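Local structure of putative decarboxylase involved in desferrioxamine biosynthesis (Erwinia amylovora, 5O5C) at residues Asp150-Arg155 and Val326-Ser331; Leu417-Ala420 and Glu425-His428. The protein probably decarboxylates lysine with pyridoxal 5'-phosphate, as a group II decarboxylase, in the desferrioxamine pathway of the fire blight pathogen. All blocks are in the same frame, centred on the assembly; numbering follows the deposited sequence.

Contact 1: Asp150-Arg155 and Val326-Ser331; sequences DWTLSR and VDYHKS. With PLP (pyridoxal-5'-phosphate), chain H.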
# COMPACT_ATOMS: atom_id res chain seq x y z
N ASP B 150 10.96 -14.83 6.83
CA ASP B 150 11.45 -16.18 7.16
C ASP B 150 11.06 -16.53 8.58
O ASP B 150 10.62 -17.61 8.79
CB ASP B 150 12.94 -16.30 7.08
CG ASP B 150 13.50 -16.20 5.64
OD1 ASP B 150 12.82 -16.46 4.59
OD2 ASP B 150 14.69 -15.89 5.59
N TRP B 151 11.22 -15.62 9.53
CA TRP B 151 10.72 -15.84 10.89
C TRP B 151 9.20 -16.14 10.92
O TRP B 151 8.74 -17.01 11.67
CB TRP B 151 11.02 -14.63 11.79
CG TRP B 151 10.42 -14.70 13.19
CD1 TRP B 151 11.00 -15.29 14.27
CD2 TRP B 151 9.17 -14.14 13.65
NE1 TRP B 151 10.18 -15.17 15.37
CE2 TRP B 151 9.06 -14.45 15.03
CE3 TRP B 151 8.13 -13.44 13.03
CZ2 TRP B 151 7.95 -14.08 15.82
CZ3 TRP B 151 7.00 -13.06 13.82
CH2 TRP B 151 6.94 -13.39 15.21
N THR B 152 8.43 -15.40 10.14
CA THR B 152 6.99 -15.67 10.06
C THR B 152 6.74 -17.06 9.50
O THR B 152 5.96 -17.85 10.03
CB THR B 152 6.24 -14.59 9.26
OG1 THR B 152 6.50 -13.33 9.86
CG2 THR B 152 4.80 -14.83 9.34
N LEU B 153 7.41 -17.38 8.43
CA LEU B 153 7.21 -18.68 7.81
C LEU B 153 7.56 -19.86 8.77
O LEU B 153 6.91 -20.93 8.74
CB LEU B 153 8.04 -18.81 6.58
CG LEU B 153 7.60 -18.05 5.34
CD1 LEU B 153 8.80 -18.04 4.46
CD2 LEU B 153 6.42 -18.69 4.63
N SER B 154 8.58 -19.65 9.60
CA SER B 154 8.90 -20.58 10.68
C SER B 154 7.76 -20.81 11.65
O SER B 154 7.60 -21.93 12.17
CB SER B 154 10.11 -20.09 11.45
OG SER B 154 10.52 -21.06 12.38
N ARG B 155 6.95 -19.79 11.89
CA ARG B 155 5.86 -19.90 12.85
C ARG B 155 4.65 -20.52 12.21
O ARG B 155 3.89 -21.19 12.91
CB ARG B 155 5.52 -18.53 13.36
CG ARG B 155 6.68 -17.88 14.08
CD ARG B 155 6.51 -18.17 15.49
NE ARG B 155 7.56 -17.69 16.36
CZ ARG B 155 7.37 -17.45 17.64
NH1 ARG B 155 6.16 -17.58 18.19
NH2 ARG B 155 8.39 -17.11 18.40
N VAL B 326 -1.50 -12.67 6.16
CA VAL B 326 -1.21 -12.31 7.55
C VAL B 326 -1.26 -10.78 7.72
O VAL B 326 -0.57 -10.10 6.96
CB VAL B 326 0.23 -12.77 7.86
CG1 VAL B 326 0.70 -12.24 9.19
CG2 VAL B 326 0.31 -14.28 7.85
N ASP B 327 -1.99 -10.25 8.74
CA ASP B 327 -2.00 -8.78 9.02
C ASP B 327 -1.41 -8.46 10.37
O ASP B 327 -2.03 -8.70 11.39
CB ASP B 327 -3.38 -8.11 8.99
CG ASP B 327 -3.81 -7.64 7.63
OD1 ASP B 327 -3.12 -7.78 6.64
OD2 ASP B 327 -4.93 -7.13 7.58
N TYR B 328 -0.19 -7.90 10.35
CA TYR B 328 0.49 -7.52 11.54
C TYR B 328 -0.12 -6.27 12.09
O TYR B 328 -0.02 -6.02 13.33
CB TYR B 328 1.98 -7.29 11.35
CG TYR B 328 2.72 -8.35 10.59
CD1 TYR B 328 3.16 -9.51 11.24
CD2 TYR B 328 2.99 -8.22 9.22
CE1 TYR B 328 3.86 -10.49 10.58
CE2 TYR B 328 3.70 -9.24 8.54
CZ TYR B 328 4.12 -10.39 9.23
OH TYR B 328 4.83 -11.44 8.61
N HIS B 329 -0.73 -5.48 11.18
CA HIS B 329 -1.48 -4.29 11.55
C HIS B 329 -2.92 -4.48 12.13
O HIS B 329 -3.57 -3.47 12.42
CB HIS B 329 -1.47 -3.25 10.41
CG HIS B 329 -2.29 -3.61 9.22
ND1 HIS B 329 -1.82 -3.48 7.92
CD2 HIS B 329 -3.56 -4.06 9.11
CE1 HIS B 329 -2.75 -3.87 7.08
NE2 HIS B 329 -3.82 -4.20 7.77
N LYS B 330 -3.42 -5.73 12.21
CA LYS B 330 -4.55 -6.12 13.11
C LYS B 330 -4.16 -6.85 14.42
O LYS B 330 -4.66 -6.52 15.48
CB LYS B 330 -5.50 -7.03 12.37
CG LYS B 330 -6.08 -6.38 11.14
CD LYS B 330 -7.02 -7.29 10.39
CE LYS B 330 -7.94 -6.34 9.67
NZ LYS B 330 -8.84 -7.14 8.87
N SER B 331 -3.32 -7.87 14.35
CA SER B 331 -3.08 -8.72 15.48
C SER B 331 -1.71 -8.67 16.09
O SER B 331 -1.53 -9.29 17.12
CB SER B 331 -3.46 -10.17 15.14
OG SER B 331 -4.74 -10.20 14.55
N1 PLP H . -9.09 -10.92 5.53
C2 PLP H . -9.66 -10.91 6.76
C2A PLP H . -9.96 -12.20 7.47
C3 PLP H . -9.96 -9.62 7.39
O3 PLP H . -10.54 -9.54 8.63
C4 PLP H . -9.60 -8.41 6.60
C4A PLP H . -9.92 -7.05 7.10
C5 PLP H . -8.99 -8.56 5.28
C6 PLP H . -8.79 -9.84 4.80
C5A PLP H . -8.63 -7.33 4.48
O4P PLP H . -7.50 -6.77 5.18
P PLP H . -6.82 -5.33 4.93
O1P PLP H . -7.80 -4.35 5.49
O2P PLP H . -5.57 -5.38 5.78
O3P PLP H . -6.54 -5.12 3.48
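Thr-152 holds OG1 beside its own backbone N (chi1 -57°), and Tyr-328 keeps CG in the same position (chi1 -47°), which carries the phenol from the start of helix 328-331 across to helix 140-156. The two side chains come from opposite directions and meet through oxygen: Tyr-328 OH donates a hydrogen bond to Thr-152 OG1, 2.8 Å away. OG1 sits at the edge of the ring, near its plane. The threonine methyl also touches the phenol oxygen, with Thr-152 CG2 3.5 Å from Tyr-328 OH. Because Thr-152 OG1 is also bonded to the carbonyl of Val-148 one turn back, two bonds grip this buried hydroxyl. Val-326 CG1 lies 3.8 Å above one face of the Tyr-328 ring, toward its rim.

Next to Thr-152, Trp-151 has Arg-155 CG, from one turn further along the helix, over the centre of its ring; Trp-151 NE1 and Arg-155 NH2 both reach Asp-77 of the second subunit, so this face of the helix belongs to the dimer interface.

On the side away from the helix, His-329 NE2 donates to PLP O2P over 2.9 Å, with an N-H...O angle of 145° and the oxygen in the ring plane. Cys-338 N bonds to the other ring nitrogen, fixing the imidazole's rotation. Lys-330 NZ lies 2.1 Å from PLP C4A, too close for a non-bonded contact, so the state of that junction is doubtful. An adjacent histidine and lysine, set just past a strand of the central sheet and facing the cofactor, form the His-Lys signature of fold type I group II decarboxylases.

Contact 2: Leu417-Ala420 and Glu425-His428; sequences LLNA and EVLH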
# COMPACT_ATOMS: atom_id res chain seq x y z
N LEU B 417 -20.12 -12.14 30.57
CA LEU B 417 -20.96 -10.99 31.00
C LEU B 417 -22.15 -10.69 30.10
O LEU B 417 -23.17 -10.19 30.59
CB LEU B 417 -20.15 -9.71 31.04
CG LEU B 417 -18.97 -9.57 31.95
CD1 LEU B 417 -18.18 -8.34 31.53
CD2 LEU B 417 -19.43 -9.52 33.39
N LEU B 418 -21.97 -10.90 28.79
CA LEU B 418 -23.02 -10.72 27.81
C LEU B 418 -24.12 -11.78 27.97
O LEU B 418 -25.31 -11.43 27.95
CB LEU B 418 -22.46 -10.76 26.37
CG LEU B 418 -21.55 -9.58 25.96
CD1 LEU B 418 -20.95 -9.84 24.62
CD2 LEU B 418 -22.24 -8.24 25.93
N ASN B 419 -23.70 -13.04 28.13
CA ASN B 419 -24.62 -14.17 28.24
C ASN B 419 -25.42 -14.07 29.53
O ASN B 419 -26.63 -14.14 29.51
CB ASN B 419 -23.85 -15.51 28.17
CG ASN B 419 -24.74 -16.69 27.90
OD1 ASN B 419 -25.67 -16.63 27.07
ND2 ASN B 419 -24.47 -17.80 28.59
N ALA B 420 -24.72 -13.87 30.64
CA ALA B 420 -25.33 -13.51 31.91
C ALA B 420 -26.53 -12.52 31.79
O ALA B 420 -27.53 -12.66 32.50
CB ALA B 420 -24.26 -12.96 32.84
N GLU B 425 -28.77 -11.18 23.80
CA GLU B 425 -28.64 -12.43 23.07
C GLU B 425 -27.23 -12.55 22.40
O GLU B 425 -26.90 -11.72 21.55
CB GLU B 425 -29.69 -12.45 21.99
CG GLU B 425 -29.80 -13.77 21.27
CD GLU B 425 -30.51 -13.60 19.96
OE1 GLU B 425 -31.60 -12.99 19.97
OE2 GLU B 425 -29.96 -14.05 18.94
N VAL B 426 -26.47 -13.58 22.77
CA VAL B 426 -25.12 -13.85 22.21
C VAL B 426 -25.20 -15.06 21.29
O VAL B 426 -26.01 -15.92 21.53
CB VAL B 426 -24.04 -14.08 23.30
CG1 VAL B 426 -23.94 -12.90 24.23
CG2 VAL B 426 -24.29 -15.33 24.11
N LEU B 427 -24.41 -15.08 20.22
CA LEU B 427 -24.51 -16.13 19.19
C LEU B 427 -23.42 -17.18 19.32
O LEU B 427 -23.54 -18.27 18.78
CB LEU B 427 -24.43 -15.52 17.79
CG LEU B 427 -25.57 -14.64 17.29
CD1 LEU B 427 -25.29 -14.16 15.89
CD2 LEU B 427 -26.88 -15.41 17.28
N HIS B 428 -22.35 -16.88 20.02
CA HIS B 428 -21.24 -17.81 19.97
C HIS B 428 -20.34 -17.57 21.12
O HIS B 428 -20.25 -16.46 21.67
CB HIS B 428 -20.42 -17.63 18.67
CG HIS B 428 -19.80 -16.26 18.55
ND1 HIS B 428 -18.44 -16.06 18.49
CD2 HIS B 428 -20.35 -15.03 18.58
CE1 HIS B 428 -18.18 -14.76 18.45
NE2 HIS B 428 -19.33 -14.12 18.50
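Asn-419 and Val-426 bring the two backbones closest, their CA atoms 6.1 Å apart where the end of helix 397-420 faces the short strand 424-426. Only four residues separate the segments, so the chain leaves the helix, turns back and runs out as an edge strand almost at once. Extended at Val-426, the backbone leaves that form at Leu-427 (psi -19°). No hydrogen bond joins 417-420 to 425-428; instead Glu-425 and, still, Leu-427 bond through their backbones to Arg-438 and Ile-436 of strand 434-439.

Val-426 carries the contact, pointing at the helix with its methyls parted between two consecutive helical residues. CG1, anti to the valine's own carbonyl carbon (chi1 -57°), presses on the base of the Leu-418 side chain: Val-426 CG1 to Leu-418 CB is 3.4 Å, tighter than usual van der Waals contact. Val-426 CG1 also lies 3.9 Å from Leu-418 C, so it meets the backbone as well as the side chain. CG2 turns to Asn-419, whose amide is directed out by a CG anti to the backbone N (chi1 -165°). There Asn-419 OD1 approaches to 3.5 Å from Val-426 CG2, the two side chains crossing at about a right angle.

Leu-418 is buried, and it also packs on Phe-437 of the neighbouring strand and on Ile-498 of helix 491-510, whereas Asn-419 lies exposed at the border of the contact. Glu-425 has its CB directed away from the helix, and its OE1 takes part in a long, weak ion pair with Arg-438 NE.

With no polar bond between the segments, the contact rests on van der Waals packing, apolar at Leu-418 and methyl against amide oxygen at Asn-419, so its hold comes from shape and burial rather than from direction.

How the contacts relate
Contact 1 and contact 2 lie far apart in the same chain, their centres 31 Å and their nearest atoms about 15 Å from each other. Contact 1 joins helix 140-156 to the end of a strand of the seven-stranded mixed sheet and the helix after it, and lines the cofactor pocket, which Thr-380 of the second subunit helps to complete; contact 2 lies away from the annotated sites, at the edge of the four-stranded antiparallel sheet. Helix 397-420 spans the gap: near its start Pro-397 packs on Trp-151 and Arg-155, and Phe-404 on Ser-331, and its last turn supplies Leu-418 and Asn-419 to contact 2. In sequence, contact 1 closes before contact 2 opens.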